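Long-range contact in uncharacterized protein (Leishmania major, PDB 2B4W), which is of unknown function but probably adopts a five-bladed beta-propeller fold like that of beta-fructosidases: residues 78-86 against 93-101. Sequence-based numbering, arbitrary orientation.
Sequences SWELEDPYI and MIFGGTRVR
Glu82 and Thr98 form an antiparallel hydrogen-bonded pair, with Glu82 N to Thr98 O and Thr98 N to Glu82 O both 2.9 Å. Tyr85 and Gly96 make a second such pair, in which the bond from Tyr85 N to Gly96 O is bent, 136° at the hydrogen, while the reciprocal bond, Gly96 N to Tyr85 O, is 2.9 Å. Between the two pairs the register slips by one residue, a beta bulge at the corner the chain turns at Asp83.

On one face of the hairpin, Phe95 presents its ring edge to the face of the Trp79 five-membered ring, with centroids 5.0 Å apart. The two planes meet at 52°. Leu81 CD1 and Pro84 CB also pack on this phenyl ring, and Ile86 CG2 lies at its edge while touching CE of Met93, a selenomethionine, at 3.6 Å. Tyr46 of strand 42-50 extends the cluster, meeting both aromatic rings.

Across the sheet, Tyr85 holds CG between its backbone N and carbonyl carbon (chi1 56°), which lays the ring over the backbone of Gly96; Gly96 CA stands 4.0 Å from the ring centroid in a CH-pi contact.

Two waters add further polar links across the contact: one bridges Glu80 O and Val100 N, and a second, 2.8 Å from Asp83 OD2, also reaches Glu82 OE1 and Thr98 OG1. The other carboxylate oxygen, Asp83 OD1, forms a salt bridge with Arg48 and accepts a hydrogen bond from Asn32.

Together these contacts build a bulged beta hairpin, the first two strands of a four-stranded antiparallel sheet, consistent with one blade of a beta-propeller.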
ATOM      1  N   SER A  78     -12.961  -4.219  13.877  1.00 21.28           N
ATOM      2  CA  SER A  78     -13.171  -3.554  12.601  1.00 28.44           C
ATOM      3  C   SER A  78     -12.903  -2.066  12.737  1.00 27.87           C
ATOM      4  O   SER A  78     -12.842  -1.534  13.842  1.00 22.83           O
ATOM      5  CB  SER A  78     -14.597  -3.797  12.098  1.00 35.74           C
ATOM      6  OG  SER A  78     -15.495  -2.960  12.796  1.00 29.10           O
ATOM      7  N   TRP A  79     -12.728  -1.404  11.605  1.00 28.69           N
ATOM      8  CA  TRP A  79     -12.459   0.025  11.530  1.00 26.04           C
ATOM      9  C   TRP A  79     -13.290   0.594  10.383  1.00 20.86           C
ATOM     10  O   TRP A  79     -13.452  -0.071   9.361  1.00 19.77           O
ATOM     11  CB  TRP A  79     -10.964   0.316  11.357  1.00 20.55           C
ATOM     12  CG  TRP A  79     -10.128  -0.264  12.463  1.00 25.53           C
ATOM     13  CD1 TRP A  79      -9.667   0.430  13.552  1.00 26.72           C
ATOM     14  CD2 TRP A  79      -9.648  -1.609  12.627  1.00 19.19           C
ATOM     15  NE1 TRP A  79      -8.944  -0.397  14.367  1.00 24.36           N
ATOM     16  CE2 TRP A  79      -8.908  -1.657  13.827  1.00 24.25           C
ATOM     17  CE3 TRP A  79      -9.763  -2.785  11.882  1.00 28.58           C
ATOM     18  CZ2 TRP A  79      -8.304  -2.829  14.269  1.00 19.10           C
ATOM     19  CZ3 TRP A  79      -9.170  -3.957  12.303  1.00 22.11           C
ATOM     20  CH2 TRP A  79      -8.442  -3.961  13.505  1.00 24.92           C
ATOM     21  N   GLU A  80     -13.828   1.801  10.562  1.00 25.43           N
ATOM     22  CA  GLU A  80     -14.640   2.457   9.552  1.00 31.86           C
ATOM     23  C   GLU A  80     -13.748   3.227   8.587  1.00 31.18           C
ATOM     24  O   GLU A  80     -13.695   4.451   8.643  1.00 24.96           O
ATOM     25  CB  GLU A  80     -15.648   3.464  10.125  1.00 27.65           C
ATOM     26  CG  GLU A  80     -16.492   2.857  11.219  1.00 22.70           C
ATOM     27  CD  GLU A  80     -17.380   1.737  10.718  1.00 21.41           C
ATOM     28  OE1 GLU A  80     -18.011   1.923   9.660  1.00 34.35           O
ATOM     29  OE2 GLU A  80     -17.428   0.677  11.381  1.00 36.97           O
ATOM     30  N   LEU A  81     -13.052   2.475   7.746  1.00 31.75           N
ATOM     31  CA  LEU A  81     -12.141   3.043   6.782  1.00 19.08           C
ATOM     32  C   LEU A  81     -12.107   2.202   5.510  1.00 16.81           C
ATOM     33  O   LEU A  81     -12.584   1.076   5.535  1.00 19.29           O
ATOM     34  CB  LEU A  81     -10.714   3.125   7.368  1.00 25.75           C
ATOM     35  CG  LEU A  81     -10.504   3.745   8.737  1.00 20.16           C
ATOM     36  CD1 LEU A  81      -9.253   3.209   9.421  1.00 28.18           C
ATOM     37  CD2 LEU A  81     -10.440   5.267   8.642  1.00 24.49           C
ATOM     38  N   GLU A  82     -11.509   2.771   4.473  1.00 25.81           N
ATOM     39  CA  GLU A  82     -11.088   2.182   3.228  1.00 27.33           C
ATOM     40  C   GLU A  82      -9.560   2.058   3.144  1.00 25.43           C
ATOM     41  O   GLU A  82      -8.847   2.766   3.854  1.00 23.69           O
ATOM     42  CB  GLU A  82     -11.545   3.017   2.015  1.00 26.61           C
ATOM     43  CG  GLU A  82     -12.987   3.492   2.108  1.00 22.91           C
ATOM     44  CD  GLU A  82     -13.437   4.271   0.890  1.00 33.13           C
ATOM     45  OE1 GLU A  82     -12.591   4.899   0.211  1.00 25.33           O
ATOM     46  OE2 GLU A  82     -14.656   4.241   0.624  1.00 32.23           O
ATOM     47  N   ASP A  83      -9.076   1.202   2.255  1.00 23.19           N
ATOM     48  CA  ASP A  83      -7.670   1.089   1.884  1.00 21.57           C
ATOM     49  C   ASP A  83      -6.709   1.151   3.067  1.00 26.71           C
ATOM     50  O   ASP A  83      -5.995   2.152   3.210  1.00 23.53           O
ATOM     51  CB  ASP A  83      -7.281   2.211   0.932  1.00 21.11           C
ATOM     52  CG  ASP A  83      -8.174   2.235  -0.295  1.00 22.47           C
ATOM     53  OD1 ASP A  83      -8.863   1.217  -0.494  1.00 28.12           O
ATOM     54  OD2 ASP A  83      -8.165   3.256  -1.007  1.00 23.14           O
ATOM     55  N   PRO A  84      -6.697   0.113   3.887  1.00 19.75           N
ATOM     56  CA  PRO A  84      -5.823   0.144   5.071  1.00 24.35           C
ATOM     57  C   PRO A  84      -4.342   0.030   4.688  1.00 19.95           C
ATOM     58  O   PRO A  84      -3.987  -0.418   3.602  1.00 17.48           O
ATOM     59  CB  PRO A  84      -6.282  -1.058   5.869  1.00 19.34           C
ATOM     60  CG  PRO A  84      -6.939  -1.961   4.891  1.00  9.58           C
ATOM     61  CD  PRO A  84      -7.455  -1.145   3.753  1.00 14.04           C
ATOM     62  N   TYR A  85      -3.452   0.474   5.566  1.00 18.94           N
ATOM     63  CA  TYR A  85      -2.016   0.549   5.319  1.00 19.10           C
ATOM     64  C   TYR A  85      -1.236   0.635   6.629  1.00 16.51           C
ATOM     65  O   TYR A  85      -1.695   1.196   7.617  1.00 22.11           O
ATOM     66  CB  TYR A  85      -1.584   1.705   4.434  1.00 19.88           C
ATOM     67  CG  TYR A  85      -1.943   3.106   4.827  1.00 23.90           C
ATOM     68  CD1 TYR A  85      -3.212   3.581   4.486  1.00 23.78           C
ATOM     69  CD2 TYR A  85      -1.076   3.950   5.508  1.00 17.31           C
ATOM     70  CE1 TYR A  85      -3.578   4.871   4.829  1.00 24.20           C
ATOM     71  CE2 TYR A  85      -1.449   5.237   5.850  1.00 15.61           C
ATOM     72  CZ  TYR A  85      -2.705   5.689   5.504  1.00 26.30           C
ATOM     73  OH  TYR A  85      -3.131   6.958   5.818  1.00 29.91           O
ATOM     74  N   ILE A  86      -0.032   0.057   6.601  1.00 17.44           N
ATOM     75  CA  ILE A  86       0.719  -0.061   7.842  1.00 17.06           C
ATOM     76  C   ILE A  86       2.179   0.348   7.653  1.00 17.08           C
ATOM     77  O   ILE A  86       2.726   0.386   6.560  1.00 20.13           O
ATOM     78  CB  ILE A  86       0.741  -1.485   8.441  1.00 16.32           C
ATOM     79  CG1 ILE A  86       1.269  -2.551   7.466  1.00 25.26           C
ATOM     80  CG2 ILE A  86      -0.597  -1.897   9.017  1.00 13.53           C
ATOM     81  CD1 ILE A  86       1.444  -3.905   8.147  1.00 25.35           C
HETATM   82  N   MSE A  93       3.322  -0.333  15.537  1.00 19.04           N
HETATM   83  CA  MSE A  93       2.490  -0.186  14.359  1.00 23.68           C
HETATM   84  C   MSE A  93       1.893   1.236  14.342  1.00 21.89           C
HETATM   85  O   MSE A  93       1.367   1.697  15.353  1.00 22.42           O
HETATM   86  CB  MSE A  93       1.388  -1.245  14.310  1.00 19.97           C
HETATM   87  CG  MSE A  93       0.526  -1.170  13.050  1.00 19.11           C
HETATM   88 SE   MSE A  93      -0.934  -2.424  12.964  1.00 11.28          SE
HETATM   89  CE  MSE A  93       0.182  -3.718  12.056  1.00 21.04           C
ATOM     90  N   ILE A  94       1.993   1.870  13.201  1.00 17.51           N
ATOM     91  CA  ILE A  94       1.327   3.041  12.688  1.00 10.24           C
ATOM     92  C   ILE A  94       0.398   2.520  11.579  1.00 20.47           C
ATOM     93  O   ILE A  94       0.862   2.154  10.501  1.00 18.66           O
ATOM     94  CB  ILE A  94       2.269   4.107  12.185  1.00 12.52           C
ATOM     95  CG1 ILE A  94       3.238   4.666  13.231  1.00 17.58           C
ATOM     96  CG2 ILE A  94       1.495   5.279  11.565  1.00 20.73           C
ATOM     97  CD1 ILE A  94       2.621   4.812  14.601  1.00 23.51           C
ATOM     98  N   PHE A  95      -0.873   2.467  11.926  1.00 15.58           N
ATOM     99  CA  PHE A  95      -1.946   1.964  11.077  1.00 15.31           C
ATOM    100  C   PHE A  95      -2.803   3.135  10.590  1.00 20.88           C
ATOM    101  O   PHE A  95      -3.090   4.046  11.363  1.00 24.72           O
ATOM    102  CB  PHE A  95      -2.797   0.965  11.813  1.00 19.14           C
ATOM    103  CG  PHE A  95      -4.153   0.627  11.204  1.00 22.38           C
ATOM    104  CD1 PHE A  95      -4.274  -0.355  10.234  1.00 16.27           C
ATOM    105  CD2 PHE A  95      -5.314   1.264  11.609  1.00 28.69           C
ATOM    106  CE1 PHE A  95      -5.517  -0.692   9.704  1.00 21.24           C
ATOM    107  CE2 PHE A  95      -6.554   0.937  11.096  1.00 20.63           C
ATOM    108  CZ  PHE A  95      -6.664  -0.063  10.147  1.00 25.06           C
ATOM    109  N   GLY A  96      -3.182   3.074   9.325  1.00 22.62           N
ATOM    110  CA  GLY A  96      -3.998   4.119   8.749  1.00 25.84           C
ATOM    111  C   GLY A  96      -4.980   3.596   7.737  1.00 22.39           C
ATOM    112  O   GLY A  96      -5.000   2.482   7.209  1.00 21.16           O
ATOM    113  N   GLY A  97      -5.894   4.492   7.414  1.00 20.22           N
ATOM    114  CA  GLY A  97      -6.938   4.177   6.462  1.00 18.82           C
ATOM    115  C   GLY A  97      -7.632   5.486   6.082  1.00 23.28           C
ATOM    116  O   GLY A  97      -7.369   6.478   6.767  1.00 17.86           O
ATOM    117  N   THR A  98      -8.435   5.384   5.035  1.00 26.00           N
ATOM    118  CA  THR A  98      -9.234   6.512   4.575  1.00 23.47           C
ATOM    119  C   THR A  98     -10.562   6.567   5.323  1.00 20.03           C
ATOM    120  O   THR A  98     -11.298   5.574   5.274  1.00 21.70           O
ATOM    121  CB  THR A  98      -9.589   6.470   3.078  1.00 26.62           C
ATOM    122  OG1 THR A  98      -8.391   6.409   2.306  1.00 25.50           O
ATOM    123  CG2 THR A  98     -10.339   7.758   2.710  1.00 27.56           C
ATOM    124  N   ARG A  99     -10.787   7.699   5.955  1.00 24.41           N
ATOM    125  CA  ARG A  99     -12.036   7.986   6.660  1.00 23.73           C
ATOM    126  C   ARG A  99     -12.921   8.892   5.791  1.00 29.45           C
ATOM    127  O   ARG A  99     -12.517   9.948   5.307  1.00 37.12           O
ATOM    128  CB  ARG A  99     -11.775   8.617   8.027  1.00 33.29           C
ATOM    129  CG  ARG A  99     -13.035   8.876   8.848  1.00 41.23           C
ATOM    130  CD  ARG A  99     -13.297   7.688   9.758  1.00 50.88           C
ATOM    131  NE  ARG A  99     -14.082   8.023  10.934  1.00 62.63           N
ATOM    132  CZ  ARG A  99     -14.105   7.323  12.063  1.00 68.22           C
ATOM    133  NH1 ARG A  99     -13.382   6.216  12.210  1.00 53.03           N
ATOM    134  NH2 ARG A  99     -14.870   7.739  13.067  1.00 64.52           N
ATOM    135  N   VAL A 100     -14.156   8.461   5.562  1.00 39.00           N
ATOM    136  CA  VAL A 100     -15.089   9.101   4.649  1.00 48.47           C
ATOM    137  C   VAL A 100     -16.307   9.670   5.381  1.00 37.85           C
ATOM    138  O   VAL A 100     -17.029   8.880   5.988  1.00 31.58           O
ATOM    139  CB  VAL A 100     -15.578   8.081   3.595  1.00 47.10           C
ATOM    140  CG1 VAL A 100     -16.696   8.669   2.740  1.00 34.23           C
ATOM    141  CG2 VAL A 100     -14.399   7.609   2.753  1.00 24.91           C
ATOM    142  N   ARG A 101     -16.506  10.973   5.303  1.00 44.75           N
ATOM    143  CA  ARG A 101     -17.621  11.706   5.883  1.00 42.27           C
ATOM    144  C   ARG A 101     -18.782  11.828   4.896  1.00 43.83           C
ATOM    145  O   ARG A 101     -18.701  12.680   4.004  1.00 51.57           O
ATOM    146  CB  ARG A 101     -17.189  13.110   6.307  1.00 43.53           C
TER
HETATM  147  O   HOH W   1     -15.221   5.802   6.775  1.00 30.67           O
HETATM  148  O   HOH W   2      -9.595   5.453  -0.147  1.00 29.56           O
HETATM  149  O   HOH W   3       0.617   3.576   8.199  1.00 24.60           O